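Local structure of D-galactonate dehydratase family member SEN1436 (Salmonella enterica subsp. enterica serovar Enteritidis, 3TW9) at residues 207-221 and 427-439. The protein is a magnesium-dependent member of the enolase superfamily that dehydrates D-gluconate to 2-dehydro-3-deoxy-D-gluconate with low activity in vitro. Sequence-based numbering, arbitrary orientation.
Sequences KRSPRSKTPGIYFDP and PSWTMARTPDGTA
Arg-433 lies across the ring of Tyr-218 on one face of a two-residue parallel strand pair (217-218 with 432-433), by which the C-terminal tail joins a long surface loop of the enolase-type C-terminal domain just before helix 221-239. The aliphatic root of the arginine crosses the phenol in a CH-pi contact, its CB 4.0 Å from the Tyr-218 ring centroid and nearly on the ring normal, while Lys-213 CE covers the opposite face. Extended from CG to NE (chi3 -174°), the Arg-433 chain then runs out to the loop, where NE donates to Pro-215 O at 2.9 Å; this acceptor lies in the guanidinium plane, whereas NE stands above the Pro-215 carbonyl plane. A water links that carbonyl to NH2, NH1 bonds to Gly-437 O, and Thr-214 CG2 rests on one face of the guanidinium, 3.5 Å from Arg-433 NH2. Between the strands, backbone hydrogen bonds run from Ile-217 N to Met-431 O, Arg-433 N to Ile-217 O and Phe-219 N to Arg-433 O. At the far end the Pro-435 ring packs against Lys-207, Asp-220 and Pro-221, with Pro-435 CD 4.0 Å from Pro-221 CD. Ser-209 OG, turned beside its own backbone N (chi1 -72°), donates to an in-plane lone pair of Pro-435 O at 2.7 Å.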
# COMPACT_ATOMS: atom_id res chain seq x y z
N LYS C 207 30.51 35.11 8.19
CA LYS C 207 31.64 35.56 7.37
C LYS C 207 31.34 36.89 6.69
O LYS C 207 30.19 37.18 6.34
CB LYS C 207 32.00 34.51 6.30
CG LYS C 207 32.71 33.28 6.86
CD LYS C 207 33.13 32.33 5.74
CE LYS C 207 33.25 30.89 6.24
NZ LYS C 207 33.12 30.69 7.72
N ARG C 208 32.39 37.68 6.49
CA ARG C 208 32.27 38.93 5.73
C ARG C 208 32.20 38.55 4.24
O ARG C 208 32.91 37.65 3.81
CB ARG C 208 33.45 39.86 6.04
CG ARG C 208 33.56 41.11 5.17
CD ARG C 208 34.88 41.89 5.43
NE ARG C 208 35.96 41.05 5.96
CZ ARG C 208 36.83 40.35 5.23
NH1 ARG C 208 36.77 40.36 3.90
NH2 ARG C 208 37.76 39.63 5.85
N SER C 209 31.29 39.20 3.52
CA SER C 209 31.07 38.98 2.08
C SER C 209 32.12 39.74 1.27
O SER C 209 32.83 40.58 1.82
CB SER C 209 29.67 39.48 1.70
OG SER C 209 28.68 38.62 2.21
N PRO C 210 32.22 39.44 -0.05
CA PRO C 210 33.04 40.27 -0.95
C PRO C 210 32.58 41.76 -0.97
O PRO C 210 31.51 42.12 -0.45
CB PRO C 210 32.75 39.68 -2.34
CG PRO C 210 32.29 38.30 -2.10
CD PRO C 210 31.66 38.27 -0.75
N ARG C 211 33.38 42.61 -1.60
CA ARG C 211 33.16 44.07 -1.57
C ARG C 211 31.93 44.58 -2.32
O ARG C 211 31.56 45.75 -2.22
CB ARG C 211 34.42 44.77 -2.07
CG ARG C 211 34.80 44.41 -3.51
CD ARG C 211 36.28 44.64 -3.73
NE ARG C 211 36.67 44.52 -5.14
CZ ARG C 211 37.91 44.71 -5.60
NH1 ARG C 211 38.15 44.60 -6.90
NH2 ARG C 211 38.90 45.04 -4.77
N SER C 212 31.29 43.72 -3.10
CA SER C 212 29.97 44.01 -3.62
C SER C 212 29.14 42.74 -3.49
O SER C 212 29.70 41.66 -3.35
CB SER C 212 30.02 44.52 -5.08
OG SER C 212 30.07 43.44 -6.01
N LYS C 213 27.82 42.87 -3.50
CA LYS C 213 26.94 41.73 -3.24
C LYS C 213 25.83 41.68 -4.26
O LYS C 213 25.19 42.68 -4.52
CB LYS C 213 26.34 41.80 -1.83
CG LYS C 213 27.30 41.39 -0.70
CD LYS C 213 26.76 41.75 0.69
CE LYS C 213 25.78 40.70 1.22
NZ LYS C 213 25.25 41.03 2.58
N THR C 214 25.61 40.50 -4.84
CA THR C 214 24.48 40.31 -5.72
C THR C 214 23.26 40.15 -4.82
O THR C 214 23.36 39.50 -3.78
CB THR C 214 24.73 39.11 -6.66
OG1 THR C 214 25.84 39.40 -7.53
CG2 THR C 214 23.50 38.76 -7.51
N PRO C 215 22.13 40.81 -5.16
CA PRO C 215 20.99 40.75 -4.22
C PRO C 215 20.55 39.32 -3.89
O PRO C 215 20.58 38.41 -4.75
CB PRO C 215 19.86 41.47 -4.96
CG PRO C 215 20.59 42.45 -5.84
CD PRO C 215 21.84 41.71 -6.29
N GLY C 216 20.18 39.12 -2.63
CA GLY C 216 19.63 37.87 -2.18
C GLY C 216 19.52 37.88 -0.67
O GLY C 216 19.95 38.84 -0.02
N ILE C 217 18.97 36.79 -0.13
CA ILE C 217 18.92 36.64 1.30
C ILE C 217 20.14 35.84 1.74
O ILE C 217 20.21 34.61 1.54
CB ILE C 217 17.62 35.95 1.80
CG1 ILE C 217 16.36 36.52 1.12
CG2 ILE C 217 17.54 36.04 3.31
CD1 ILE C 217 16.12 38.03 1.30
N TYR C 218 21.08 36.55 2.37
CA TYR C 218 22.37 35.97 2.71
C TYR C 218 22.32 35.08 3.94
O TYR C 218 21.62 35.38 4.91
CB TYR C 218 23.46 37.04 2.81
CG TYR C 218 23.96 37.41 1.45
CD1 TYR C 218 23.17 38.15 0.57
CD2 TYR C 218 25.23 37.00 1.01
CE1 TYR C 218 23.60 38.47 -0.73
CE2 TYR C 218 25.68 37.31 -0.28
CZ TYR C 218 24.86 38.06 -1.14
OH TYR C 218 25.28 38.38 -2.42
N PHE C 219 23.06 33.98 3.88
CA PHE C 219 23.08 33.02 4.97
C PHE C 219 24.46 32.40 5.07
O PHE C 219 25.07 32.11 4.04
CB PHE C 219 22.03 31.94 4.70
CG PHE C 219 21.97 30.86 5.75
CD1 PHE C 219 21.47 31.13 7.03
CD2 PHE C 219 22.38 29.55 5.44
CE1 PHE C 219 21.39 30.14 8.00
CE2 PHE C 219 22.30 28.54 6.41
CZ PHE C 219 21.79 28.84 7.68
N ASP C 220 24.93 32.19 6.29
CA ASP C 220 26.23 31.57 6.51
C ASP C 220 26.03 30.15 7.03
O ASP C 220 25.75 29.95 8.22
CB ASP C 220 27.05 32.38 7.51
CG ASP C 220 28.49 31.88 7.62
OD1 ASP C 220 28.75 30.67 7.48
OD2 ASP C 220 29.37 32.70 7.86
N PRO C 221 26.20 29.15 6.14
CA PRO C 221 25.90 27.76 6.53
C PRO C 221 26.86 27.19 7.57
O PRO C 221 26.47 26.33 8.34
CB PRO C 221 26.04 26.99 5.20
CG PRO C 221 26.93 27.84 4.35
CD PRO C 221 26.64 29.25 4.74
N PRO C 427 8.58 34.79 -4.30
CA PRO C 427 9.09 34.90 -2.93
C PRO C 427 10.51 35.42 -2.90
O PRO C 427 11.31 35.12 -3.79
CB PRO C 427 9.07 33.45 -2.41
CG PRO C 427 8.29 32.67 -3.39
CD PRO C 427 8.39 33.39 -4.70
N SER C 428 10.82 36.22 -1.89
CA SER C 428 12.17 36.70 -1.70
C SER C 428 13.07 35.61 -1.13
O SER C 428 14.27 35.57 -1.45
CB SER C 428 12.19 37.91 -0.76
OG SER C 428 11.53 39.00 -1.37
N TRP C 429 12.50 34.75 -0.27
CA TRP C 429 13.34 33.85 0.54
C TRP C 429 14.01 32.78 -0.30
O TRP C 429 15.02 32.21 0.13
CB TRP C 429 12.57 33.18 1.70
CG TRP C 429 11.51 32.20 1.24
CD1 TRP C 429 10.23 32.50 0.88
CD2 TRP C 429 11.65 30.76 1.10
NE1 TRP C 429 9.55 31.33 0.53
CE2 TRP C 429 10.40 30.26 0.66
CE3 TRP C 429 12.71 29.85 1.31
CZ2 TRP C 429 10.17 28.90 0.43
CZ3 TRP C 429 12.48 28.48 1.06
CH2 TRP C 429 11.23 28.03 0.63
N THR C 430 13.46 32.48 -1.47
CA THR C 430 14.06 31.44 -2.32
C THR C 430 15.33 31.88 -3.04
O THR C 430 15.98 31.06 -3.67
CB THR C 430 13.06 30.89 -3.32
OG1 THR C 430 12.47 31.99 -4.03
CG2 THR C 430 11.95 30.05 -2.60
N MET C 431 15.67 33.17 -2.94
CA MET C 431 16.91 33.70 -3.51
C MET C 431 17.90 33.72 -2.37
O MET C 431 18.18 34.78 -1.79
CB MET C 431 16.72 35.12 -4.11
CG MET C 431 18.03 35.76 -4.70
SD MET C 431 18.69 34.84 -6.11
CE MET C 431 17.48 35.36 -7.26
N ALA C 432 18.37 32.53 -2.01
CA ALA C 432 19.28 32.34 -0.89
C ALA C 432 20.68 32.39 -1.42
O ALA C 432 20.96 31.82 -2.48
CB ALA C 432 19.00 31.01 -0.23
N ARG C 433 21.56 33.11 -0.73
CA ARG C 433 22.97 33.19 -1.14
C ARG C 433 23.91 32.97 0.04
O ARG C 433 23.65 33.42 1.15
CB ARG C 433 23.28 34.51 -1.88
CG ARG C 433 22.59 34.64 -3.23
CD ARG C 433 23.05 35.88 -4.02
NE ARG C 433 22.28 36.07 -5.26
CZ ARG C 433 22.52 35.44 -6.41
NH1 ARG C 433 23.52 34.57 -6.54
NH2 ARG C 433 21.75 35.70 -7.46
N THR C 434 25.03 32.28 -0.19
CA THR C 434 26.05 32.10 0.85
C THR C 434 26.91 33.36 0.91
O THR C 434 26.74 34.24 0.05
CB THR C 434 26.93 30.84 0.56
OG1 THR C 434 27.54 30.95 -0.72
CG2 THR C 434 26.06 29.57 0.60
N PRO C 435 27.81 33.49 1.91
CA PRO C 435 28.52 34.76 2.03
C PRO C 435 29.23 35.30 0.79
O PRO C 435 29.20 36.53 0.58
CB PRO C 435 29.51 34.48 3.17
CG PRO C 435 28.68 33.62 4.07
CD PRO C 435 28.09 32.64 3.09
N ASP C 436 29.77 34.42 -0.06
CA ASP C 436 30.47 34.91 -1.26
C ASP C 436 29.52 35.31 -2.41
O ASP C 436 29.97 35.79 -3.45
CB ASP C 436 31.55 33.92 -1.72
CG ASP C 436 30.97 32.61 -2.27
OD1 ASP C 436 29.73 32.40 -2.20
OD2 ASP C 436 31.77 31.79 -2.77
N GLY C 437 28.21 35.10 -2.22
CA GLY C 437 27.24 35.43 -3.26
C GLY C 437 26.73 34.27 -4.09
O GLY C 437 25.97 34.47 -5.04
N THR C 438 27.16 33.04 -3.74
CA THR C 438 26.72 31.83 -4.47
C THR C 438 25.24 31.58 -4.23
O THR C 438 24.80 31.54 -3.08
CB THR C 438 27.47 30.55 -4.03
OG1 THR C 438 28.88 30.77 -4.04
CG2 THR C 438 27.12 29.36 -4.94
N ALA C 439 24.49 31.39 -5.32
CA ALA C 439 23.08 31.03 -5.27
C ALA C 439 22.94 29.64 -4.69
O ALA C 439 23.50 28.66 -5.22
CB ALA C 439 22.46 31.07 -6.66
O HOH W 1 19.56 38.05 -7.22